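Local coordinates for protein endo-arabinase (Bacteroides thetaiotaomicron, PDB 5C0P) that probably hydrolyses glycosidic bonds in arabinan as a magnesium-binding member of glycoside hydrolase family 43, at residues A[188-193]-A[251-256]; A[255-260]-A[274-279]. One frame throughout, in Å; residues are numbered along the deposited sequence.

Interaction 1 (A[188-193]-A[251-256]); sequences APWVGS and PETLNS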
loop_
_atom_site.group_PDB
_atom_site.type_symbol
_atom_site.label_atom_id
_atom_site.label_comp_id
_atom_site.label_asym_id
_atom_site.label_seq_id
_atom_site.Cartn_x
_atom_site.Cartn_y
_atom_site.Cartn_z
ATOM N N ALA A 188 16.471 5.332 -8.151
ATOM C CA ALA A 188 15.838 6.650 -8.211
ATOM C C ALA A 188 16.844 7.692 -7.752
ATOM O O ALA A 188 17.390 7.585 -6.654
ATOM C CB ALA A 188 14.606 6.688 -7.329
ATOM N N PRO A 189 17.092 8.714 -8.586
ATOM C CA PRO A 189 18.140 9.690 -8.271
ATOM C C PRO A 189 17.832 10.528 -7.032
ATOM O O PRO A 189 18.746 11.095 -6.443
ATOM C CB PRO A 189 18.161 10.604 -9.496
ATOM C CG PRO A 189 17.404 9.896 -10.549
ATOM C CD PRO A 189 16.473 8.950 -9.901
ATOM N N TRP A 190 16.564 10.612 -6.644
ATOM C CA TRP A 190 16.196 11.471 -5.521
ATOM C C TRP A 190 16.437 10.786 -4.181
ATOM O O TRP A 190 16.436 11.443 -3.137
ATOM C CB TRP A 190 14.736 11.916 -5.623
ATOM C CG TRP A 190 13.755 10.779 -5.737
ATOM C CD1 TRP A 190 13.246 10.244 -6.890
ATOM C CD2 TRP A 190 13.154 10.040 -4.653
ATOM N NE1 TRP A 190 12.372 9.223 -6.591
ATOM C CE2 TRP A 190 12.294 9.080 -5.234
ATOM C CE3 TRP A 190 13.246 10.110 -3.259
ATOM C CZ2 TRP A 190 11.539 8.193 -4.463
ATOM C CZ3 TRP A 190 12.483 9.223 -2.495
ATOM C CH2 TRP A 190 11.648 8.279 -3.101
ATOM N N VAL A 191 16.660 9.478 -4.217
ATOM C CA VAL A 191 16.758 8.685 -2.991
ATOM C C VAL A 191 18.081 8.902 -2.251
ATOM O O VAL A 191 19.153 8.913 -2.858
ATOM C CB VAL A 191 16.565 7.183 -3.295
ATOM C CG1 VAL A 191 16.963 6.325 -2.092
ATOM C CG2 VAL A 191 15.130 6.907 -3.694
ATOM N N GLY A 192 17.992 9.055 -0.932
ATOM C CA GLY A 192 19.175 9.097 -0.094
ATOM C C GLY A 192 19.121 7.997 0.945
ATOM O O GLY A 192 18.043 7.586 1.369
ATOM N N SER A 193 20.284 7.516 1.360
ATOM C CA SER A 193 20.331 6.465 2.370
ATOM C C SER A 193 20.020 6.984 3.763
ATOM O O SER A 193 20.278 8.151 4.086
ATOM C CB SER A 193 21.703 5.790 2.376
ATOM O OG SER A 193 22.025 5.270 1.096
ATOM N N PRO A 251 13.094 11.733 -11.702
ATOM C CA PRO A 251 14.141 12.272 -10.829
ATOM C C PRO A 251 13.602 13.096 -9.664
ATOM O O PRO A 251 14.338 13.284 -8.695
ATOM C CB PRO A 251 14.967 13.157 -11.772
ATOM C CG PRO A 251 14.023 13.500 -12.898
ATOM C CD PRO A 251 13.164 12.286 -13.068
ATOM N N GLU A 252 12.366 13.583 -9.752
ATOM C CA GLU A 252 11.815 14.439 -8.698
ATOM C C GLU A 252 10.685 13.737 -7.957
ATOM O O GLU A 252 9.889 13.016 -8.572
ATOM C CB GLU A 252 11.292 15.760 -9.273
ATOM C CG GLU A 252 12.263 16.487 -10.199
ATOM C CD GLU A 252 13.528 16.956 -9.502
ATOM O OE1 GLU A 252 13.518 17.093 -8.258
ATOM O OE2 GLU A 252 14.537 17.196 -10.201
ATOM N N THR A 253 10.603 13.959 -6.647
ATOM C CA THR A 253 9.490 13.420 -5.874
ATOM C C THR A 253 8.221 14.219 -6.153
ATOM O O THR A 253 8.287 15.358 -6.619
ATOM C CB THR A 253 9.780 13.408 -4.358
ATOM O OG1 THR A 253 9.958 14.745 -3.881
ATOM C CG2 THR A 253 11.038 12.607 -4.063
ATOM N N LEU A 254 7.070 13.617 -5.877
ATOM C CA LEU A 254 5.800 14.309 -6.075
ATOM C C LEU A 254 5.613 15.419 -5.050
ATOM O O LEU A 254 4.902 16.390 -5.301
ATOM C CB LEU A 254 4.629 13.339 -5.956
ATOM C CG LEU A 254 4.146 12.580 -7.189
ATOM C CD1 LEU A 254 5.231 11.716 -7.774
ATOM C CD2 LEU A 254 2.937 11.747 -6.829
ATOM N N ASN A 255 6.240 15.258 -3.886
ATOM C CA ASN A 255 5.906 16.073 -2.720
ATOM C C ASN A 255 7.127 16.468 -1.898
ATOM O O ASN A 255 8.174 15.818 -1.982
ATOM C CB ASN A 255 4.918 15.309 -1.832
ATOM C CG ASN A 255 5.487 13.993 -1.323
ATOM O OD1 ASN A 255 6.220 13.291 -2.033
ATOM N ND2 ASN A 255 5.162 13.656 -0.083
ATOM N N SER A 256 6.980 17.526 -1.100
ATOM C CA SER A 256 8.039 18.003 -0.224
ATOM C C SER A 256 7.525 18.205 1.188
ATOM O O SER A 256 8.118 18.951 1.970
ATOM C CB SER A 256 8.614 19.315 -0.749
ATOM O OG SER A 256 9.332 19.096 -1.949
#

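Interaction 2 (A[255-260]-A[274-279]); sequences NSDDGG and ISYHAP. With GOL (glycerol), chain I.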
loop_
_atom_site.group_PDB
_atom_site.type_symbol
_atom_site.label_atom_id
_atom_site.label_comp_id
_atom_site.label_asym_id
_atom_site.label_seq_id
_atom_site.Cartn_x
_atom_site.Cartn_y
_atom_site.Cartn_z
ATOM N N ASN A 255 6.240 15.258 -3.886
ATOM C CA ASN A 255 5.906 16.073 -2.720
ATOM C C ASN A 255 7.127 16.468 -1.898
ATOM O O ASN A 255 8.174 15.818 -1.982
ATOM C CB ASN A 255 4.918 15.309 -1.832
ATOM C CG ASN A 255 5.487 13.993 -1.323
ATOM O OD1 ASN A 255 6.220 13.291 -2.033
ATOM N ND2 ASN A 255 5.162 13.656 -0.083
ATOM N N SER A 256 6.980 17.526 -1.100
ATOM C CA SER A 256 8.039 18.003 -0.224
ATOM C C SER A 256 7.525 18.205 1.188
ATOM O O SER A 256 8.118 18.951 1.970
ATOM C CB SER A 256 8.614 19.315 -0.749
ATOM O OG SER A 256 9.332 19.096 -1.949
ATOM N N ASP A 257 6.426 17.533 1.519
ATOM C CA ASP A 257 5.807 17.695 2.827
ATOM C C ASP A 257 6.114 16.571 3.829
ATOM O O ASP A 257 5.406 16.427 4.828
ATOM C CB ASP A 257 4.289 17.875 2.681
ATOM C CG ASP A 257 3.627 16.735 1.942
ATOM O OD1 ASP A 257 4.314 15.742 1.632
ATOM O OD2 ASP A 257 2.403 16.837 1.686
ATOM N N ASP A 258 7.176 15.804 3.566
ATOM C CA ASP A 258 7.598 14.710 4.450
ATOM C C ASP A 258 6.506 13.652 4.526
ATOM O O ASP A 258 6.352 12.972 5.535
ATOM C CB ASP A 258 7.958 15.249 5.852
ATOM C CG ASP A 258 8.664 14.224 6.726
ATOM O OD1 ASP A 258 9.539 13.509 6.209
ATOM O OD2 ASP A 258 8.351 14.147 7.944
ATOM N N GLY A 259 5.755 13.507 3.438
ATOM C CA GLY A 259 4.669 12.548 3.389
ATOM C C GLY A 259 4.942 11.366 2.483
ATOM O O GLY A 259 5.783 11.433 1.587
ATOM N N GLY A 260 4.219 10.270 2.691
ATOM C CA GLY A 260 4.395 9.121 1.818
ATOM C C GLY A 260 3.412 7.997 2.063
ATOM O O GLY A 260 2.406 8.169 2.756
ATOM N N ILE A 274 -5.220 11.293 -4.852
ATOM C CA ILE A 274 -4.136 10.605 -4.154
ATOM C C ILE A 274 -4.410 10.651 -2.650
ATOM O O ILE A 274 -4.972 11.619 -2.146
ATOM C CB ILE A 274 -2.749 11.209 -4.504
ATOM C CG1 ILE A 274 -1.609 10.362 -3.914
ATOM C CG2 ILE A 274 -2.650 12.655 -4.041
ATOM C CD1 ILE A 274 -0.229 10.714 -4.487
ATOM N N SER A 275 -4.045 9.576 -1.960
ATOM C CA SER A 275 -4.137 9.504 -0.503
ATOM C C SER A 275 -2.792 9.055 0.062
ATOM O O SER A 275 -2.236 8.033 -0.372
ATOM C CB SER A 275 -5.234 8.511 -0.101
ATOM O OG SER A 275 -5.271 8.302 1.307
ATOM N N TYR A 276 -2.274 9.807 1.033
ATOM C CA TYR A 276 -1.008 9.471 1.686
ATOM C C TYR A 276 -0.985 10.120 3.053
ATOM O O TYR A 276 -1.875 10.889 3.370
ATOM C CB TYR A 276 0.193 9.930 0.848
ATOM C CG TYR A 276 0.363 11.423 0.647
ATOM C CD1 TYR A 276 1.255 12.156 1.424
ATOM C CD2 TYR A 276 -0.322 12.083 -0.363
ATOM C CE1 TYR A 276 1.442 13.520 1.211
ATOM C CE2 TYR A 276 -0.144 13.447 -0.585
ATOM C CZ TYR A 276 0.731 14.153 0.210
ATOM O OH TYR A 276 0.906 15.506 -0.022
ATOM N N HIS A 277 0.026 9.837 3.873
ATOM C CA HIS A 277 0.099 10.539 5.154
ATOM C C HIS A 277 1.227 11.549 5.154
ATOM O O HIS A 277 2.223 11.369 4.459
ATOM C CB HIS A 277 0.244 9.573 6.343
ATOM C CG HIS A 277 1.607 8.959 6.461
ATOM N ND1 HIS A 277 1.873 7.668 6.069
ATOM C CD2 HIS A 277 2.781 9.468 6.906
ATOM C CE1 HIS A 277 3.152 7.398 6.277
ATOM N NE2 HIS A 277 3.726 8.484 6.779
ATOM N N ALA A 278 1.064 12.616 5.927
ATOM C CA ALA A 278 2.127 13.591 6.139
ATOM C C ALA A 278 1.892 14.255 7.483
ATOM O O ALA A 278 0.764 14.295 7.963
ATOM C CB ALA A 278 2.121 14.636 5.030
ATOM N N PRO A 279 2.960 14.742 8.135
ATOM C CA PRO A 279 4.367 14.459 7.867
ATOM C C PRO A 279 4.620 13.025 8.326
ATOM O O PRO A 279 3.655 12.279 8.549
ATOM C CB PRO A 279 5.096 15.454 8.776
ATOM C CG PRO A 279 4.182 15.617 9.931
ATOM C CD PRO A 279 2.785 15.537 9.359
HETATM C C1 GOL I . -0.859 16.346 -4.524
HETATM C C2 GOL I . 0.502 15.801 -4.943
HETATM O O2 GOL I . 0.325 14.745 -5.859
HETATM C C3 GOL I . 1.248 15.278 -3.725
HETATM O O3 GOL I . 1.633 16.366 -2.917
#

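Interaction 1 (A[188-193]-A[251-256])
T253 meets W190 through a single methyl: CG2 lies 3.4 Å from W190 CD2 and 3.7 Å from the centroid of the six-membered ring, 28° off the ring normal. That is CH-pi geometry over one face, displaced toward the rim, and the two side chains cross at about a right angle. T253 can offer the methyl because CG2 stands anti to its carbonyl carbon, while OG1, between the backbone N and the carbonyl carbon, donates to N255 O at 2.8 Å; R225 is a second partner of that hydroxyl. The opposite face of the indole carries V191 CG2, 3.5 Å above the plane, so the ring is clamped between two methyls. P251 O sits at the edge, near the ring plane, 3.7 Å from W190 CD1.

Packing slackens toward the prolines. P189 CG comes no nearer to P251 than 4.0 Å, at CA, and both rings are exposed; no hydrogen bond joins the segments. P189 and W190 occupy the middle of a type I beta turn, closed by V191 N bonding A188 O at 3.2 Å. The arrangement is surface loop-to-loop packing in the family 43 domain: a turn-borne tryptophan, also meeting W221, docks on the loop between strands 248-249 and 260-266.

Interaction 2 (A[255-260]-A[274-279])
Y276 and D257 reach toward each other from opposite directions, and the phenol OH donates to D257 OD2 at 2.6 Å, using the syn lone pair of that oxygen. Y276 CG lies between the backbone N and the carbonyl carbon (chi1 65°), which swings the ring past G259 and G260 toward D257. The carboxylate lies at the ring's edge, its plane turned 50° from the ring; a glycerol, probably from the crystallisation liquor, gives a second bond from O3 to Y276 OH. Beside this pair G260 N bonds H277 O at 2.9 Å, and H277 N returns a straighter bond to G260 O (164° at the hydrogen), which defines an antiparallel hydrogen-bonded pair. G260 O also lies 3.3 Å above one face of the H277 imidazole, whose ND1 is bonded by D28 N.

Further out, N255 ties the loop together: its ND2 donates to D257 OD1 and to G259 O, both at 2.8 Å. A phenylalanine in place of Y276 lacks the donor to D257 OD2, and the carboxylate, then held mainly through OD1 by N255, would probably be less firmly oriented. G259 CA packs 3.7 Å from A278 CB. D258 OD2 touches CB of P279, a proline preceded by a cis peptide bond, and accepts from N280 N, while OD1 accepts from Y231 N. The arrangement is the entry of a strand into an antiparallel blade of the five-bladed beta-propeller of family 43, beside magnesium-binding H261.

The two interactions share N255 and S256, the end of one loop segment being the start of the other, and their centres lie about 13 Å apart. Interaction 1 is a surface contact, its centre about 18 Å from the chain centre, burying 214 Å² mainly through apolar and CH-pi contact with no hydrogen bond between its segments. Interaction 2 is buried, its centre about 13 Å from the chain centre, covers 359 Å² and relies on three hydrogen bonds across it. Both hold the loop between strands 248-249 and 260-266: one packs its early part against a turn, the other ties its end to strand 272-278. They touch directly where L254 CD2 lies 4.1 Å from I274 CD1, an apolar junction between them.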